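PDB 4HCJ: ThiJ/PfpI domain protein from Brachyspira murdochii, which is of uncharacterised function but belongs to the DJ-1/PfpI family, binds magnesium ions in the crystal, and may be a hydrolase. Local coordinates for residues T83-W88 with G110-A115. Residues are numbered along the deposited sequence; the frame is centred on the assembly and turned at random.
Sequences TLWDDW and GVVIMA
The indole of Trp85 lies with one face on Val112. Methyl CG1 of Val112 sits 3.6 Å from the centroid of the five-membered ring, 14° off the ring normal, a CH-pi contact. CB of Val112 is 3.5 Å from Trp85 NE1, and its other methyl, CG2, reaches the six-membered ring at CZ2 (3.7 Å). The isopropyl group thus spans both rings. Ile113 meets the indole obliquely, with CG1 4.0 Å from Trp85 CD1. The ring of His134 also meets the indole, with the planes at about 55°, and a weak hydrogen bond from Trp85 NE1 to Ser109 O, just before residues 110-115, may help hold the ring's orientation.

Ile113 also packs on Leu84. Its CG1 is anti to the carbonyl carbon (chi1 -66°), and the extended chain beyond carries CD1 to 4.0 Å from Leu84 CB. CG1 itself lies 3.8 Å from Leu84 O. That oxygen accepts a hydrogen bond from Asp87 N in a type I turn. Trp85 O hydrogen-bonds with Asn116 ND2 and Gln91 NE2, tying the loop to helices 110-116 and 88-99.

All four touching residues are buried. The contact joins the loop after strand 72-75 to the strand-turn-helix unit that leads from strand 103-107 into helix 110-116. In DJ-1/PfpI relatives this unit forms the nucleophile elbow, and the arrangement here is consistent with that.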
ATOM      1  N   THR A  83      -0.580  10.467   9.595  1.00  9.33           N
ATOM      2  CA  THR A  83      -0.061  10.084  10.904  1.00 11.13           C
ATOM      3  C   THR A  83       1.011   8.993  10.830  1.00 10.37           C
ATOM      4  O   THR A  83       1.753   8.801  11.778  1.00 12.97           O
ATOM      5  CB  THR A  83      -1.204   9.626  11.865  1.00 13.10           C
ATOM      6  OG1 THR A  83      -1.767   8.381  11.423  1.00 12.68           O
ATOM      7  CG2 THR A  83      -2.299  10.698  11.929  1.00 15.57           C
ATOM      8  N   LEU A  84       1.080   8.280   9.704  1.00  8.35           N
ATOM      9  CA  LEU A  84       2.019   7.175   9.499  1.00  8.17           C
ATOM     10  C   LEU A  84       3.197   7.534   8.600  1.00  7.25           C
ATOM     11  O   LEU A  84       4.113   6.731   8.440  1.00  7.30           O
ATOM     12  CB  LEU A  84       1.281   5.998   8.868  1.00  9.61           C
ATOM     13  CG  LEU A  84       0.097   5.434   9.654  1.00 12.41           C
ATOM     14  CD1 LEU A  84      -0.586   4.313   8.868  1.00 13.43           C
ATOM     15  CD2 LEU A  84       0.554   4.948  11.013  1.00 13.96           C
ATOM     16  N   TRP A  85       3.190   8.728   8.022  1.00  7.25           N
ATOM     17  CA  TRP A  85       4.202   9.095   7.047  1.00  6.80           C
ATOM     18  C   TRP A  85       5.623   9.070   7.594  1.00  7.26           C
ATOM     19  O   TRP A  85       6.568   8.686   6.883  1.00  7.79           O
ATOM     20  CB  TRP A  85       3.890  10.473   6.506  1.00  6.99           C
ATOM     21  CG  TRP A  85       2.833  10.525   5.476  1.00  6.12           C
ATOM     22  CD1 TRP A  85       2.114   9.478   4.941  1.00  6.13           C
ATOM     23  CD2 TRP A  85       2.389  11.700   4.805  1.00  6.44           C
ATOM     24  NE1 TRP A  85       1.241   9.941   3.975  1.00  6.34           N
ATOM     25  CE2 TRP A  85       1.407  11.304   3.864  1.00  6.61           C
ATOM     26  CE3 TRP A  85       2.730  13.056   4.901  1.00  7.66           C
ATOM     27  CZ2 TRP A  85       0.785  12.218   3.017  1.00  7.58           C
ATOM     28  CZ3 TRP A  85       2.110  13.953   4.063  1.00  8.29           C
ATOM     29  CH2 TRP A  85       1.150  13.532   3.134  1.00  8.43           C
ATOM     30  N   ASP A  86       5.782   9.532   8.835  1.00  7.50           N
ATOM     31  CA  ASP A  86       7.103   9.610   9.457  1.00  8.66           C
ATOM     32  C   ASP A  86       7.339   8.500  10.475  1.00  8.75           C
ATOM     33  O   ASP A  86       8.244   8.594  11.290  1.00 11.47           O
ATOM     34  CB  ASP A  86       7.312  10.989  10.097  1.00 11.33           C
ATOM     35  CG  ASP A  86       7.408  12.096   9.058  1.00 15.79           C
ATOM     36  OD1 ASP A  86       7.997  11.863   7.975  1.00 16.22           O
ATOM     37  OD2 ASP A  86       6.881  13.190   9.322  1.00 20.64           O
ATOM     38  N   ASP A  87       6.539   7.446  10.413  1.00  7.66           N
ATOM     39  CA  ASP A  87       6.622   6.377  11.390  1.00  7.69           C
ATOM     40  C   ASP A  87       7.660   5.338  10.957  1.00  7.23           C
ATOM     41  O   ASP A  87       7.585   4.784   9.861  1.00  7.39           O
ATOM     42  CB  ASP A  87       5.235   5.754  11.511  1.00  9.01           C
ATOM     43  CG  ASP A  87       5.104   4.840  12.708  1.00 12.35           C
ATOM     44  OD1 ASP A  87       5.788   3.826  12.792  1.00 13.57           O
ATOM     45  OD2 ASP A  87       4.283   5.136  13.581  1.00 18.64           O
ATOM     46  N   TRP A  88       8.623   5.061  11.833  1.00  7.32           N
ATOM     47  CA  TRP A  88       9.661   4.106  11.498  1.00  7.85           C
ATOM     48  C   TRP A  88       9.118   2.695  11.254  1.00  6.97           C
ATOM     49  O   TRP A  88       9.754   1.907  10.549  1.00  7.46           O
ATOM     50  CB  TRP A  88      10.782   4.099  12.554  1.00  8.82           C
ATOM     51  CG  TRP A  88      10.390   3.529  13.874  1.00 10.33           C
ATOM     52  CD1 TRP A  88       9.909   4.213  14.947  1.00 12.54           C
ATOM     53  CD2 TRP A  88      10.456   2.147  14.272  1.00 13.07           C
ATOM     54  NE1 TRP A  88       9.666   3.348  15.984  1.00 14.27           N
ATOM     55  CE2 TRP A  88       9.991   2.074  15.601  1.00 14.97           C
ATOM     56  CE3 TRP A  88      10.856   0.968  13.630  1.00 16.82           C
ATOM     57  CZ2 TRP A  88       9.925   0.872  16.309  1.00 18.54           C
ATOM     58  CZ3 TRP A  88      10.791  -0.228  14.336  1.00 21.78           C
ATOM     59  CH2 TRP A  88      10.314  -0.265  15.654  1.00 21.64           C
ATOM     60  N   GLY A 110      -0.655   6.685   0.714  1.00  5.39           N
ATOM     61  CA  GLY A 110       0.220   5.592   1.100  1.00  5.81           C
ATOM     62  C   GLY A 110       1.592   5.635   0.437  1.00  5.45           C
ATOM     63  O   GLY A 110       2.583   5.157   1.003  1.00  5.63           O
ATOM     64  N   VAL A 111       1.669   6.218  -0.764  1.00  5.40           N
ATOM     65  CA  VAL A 111       2.938   6.294  -1.486  1.00  5.39           C
ATOM     66  C   VAL A 111       3.976   7.090  -0.686  1.00  5.22           C
ATOM     67  O   VAL A 111       5.172   6.827  -0.801  1.00  5.64           O
ATOM     68  CB  VAL A 111       2.733   6.886  -2.903  1.00  6.39           C
ATOM     69  CG1 VAL A 111       4.053   7.019  -3.659  1.00  6.86           C
ATOM     70  CG2 VAL A 111       1.765   6.009  -3.700  1.00  6.61           C
ATOM     71  N   VAL A 112       3.534   8.078   0.106  1.00  5.38           N
ATOM     72  CA  VAL A 112       4.468   8.883   0.880  1.00  5.60           C
ATOM     73  C   VAL A 112       5.264   8.051   1.892  1.00  5.27           C
ATOM     74  O   VAL A 112       6.428   8.340   2.150  1.00  5.84           O
ATOM     75  CB  VAL A 112       3.781  10.091   1.522  1.00  6.10           C
ATOM     76  CG1 VAL A 112       4.758  10.894   2.381  1.00  6.65           C
ATOM     77  CG2 VAL A 112       3.159  10.965   0.445  1.00  7.01           C
ATOM     78  N   ILE A 113       4.650   7.011   2.467  1.00  5.34           N
ATOM     79  CA  ILE A 113       5.388   6.139   3.375  1.00  5.93           C
ATOM     80  C   ILE A 113       6.575   5.520   2.641  1.00  5.72           C
ATOM     81  O   ILE A 113       7.694   5.452   3.160  1.00  6.00           O
ATOM     82  CB  ILE A 113       4.488   5.047   3.962  1.00  6.15           C
ATOM     83  CG1 ILE A 113       3.412   5.681   4.863  1.00  7.08           C
ATOM     84  CG2 ILE A 113       5.301   4.009   4.740  1.00  6.80           C
ATOM     85  CD1 ILE A 113       2.293   4.715   5.266  1.00  7.86           C
HETATM   86  N   MSE A 114       6.310   5.011   1.441  1.00  5.51           N
HETATM   87  CA  MSE A 114       7.354   4.408   0.618  1.00  6.11           C
HETATM   88  C   MSE A 114       8.453   5.419   0.243  1.00  5.82           C
HETATM   89  O   MSE A 114       9.656   5.106   0.313  1.00  6.25           O
HETATM   90  CB  MSE A 114       6.715   3.780  -0.617  1.00  6.18           C
HETATM   91  CG  MSE A 114       5.797   2.601  -0.253  1.00  6.39           C
HETATM   92 SE   MSE A 114       4.491   2.139  -1.621  0.92  5.14          SE
HETATM   93  CE  MSE A 114       5.664   1.659  -3.098  1.00  7.17           C
ATOM     94  N   ALA A 115       8.038   6.632  -0.118  1.00  5.65           N
ATOM     95  CA  ALA A 115       9.000   7.668  -0.449  1.00  6.26           C
ATOM     96  C   ALA A 115       9.889   7.973   0.754  1.00  5.86           C
ATOM     97  O   ALA A 115      11.116   8.065   0.636  1.00  6.46           O
ATOM     98  CB  ALA A 115       8.273   8.922  -0.903  1.00  6.97           C
TER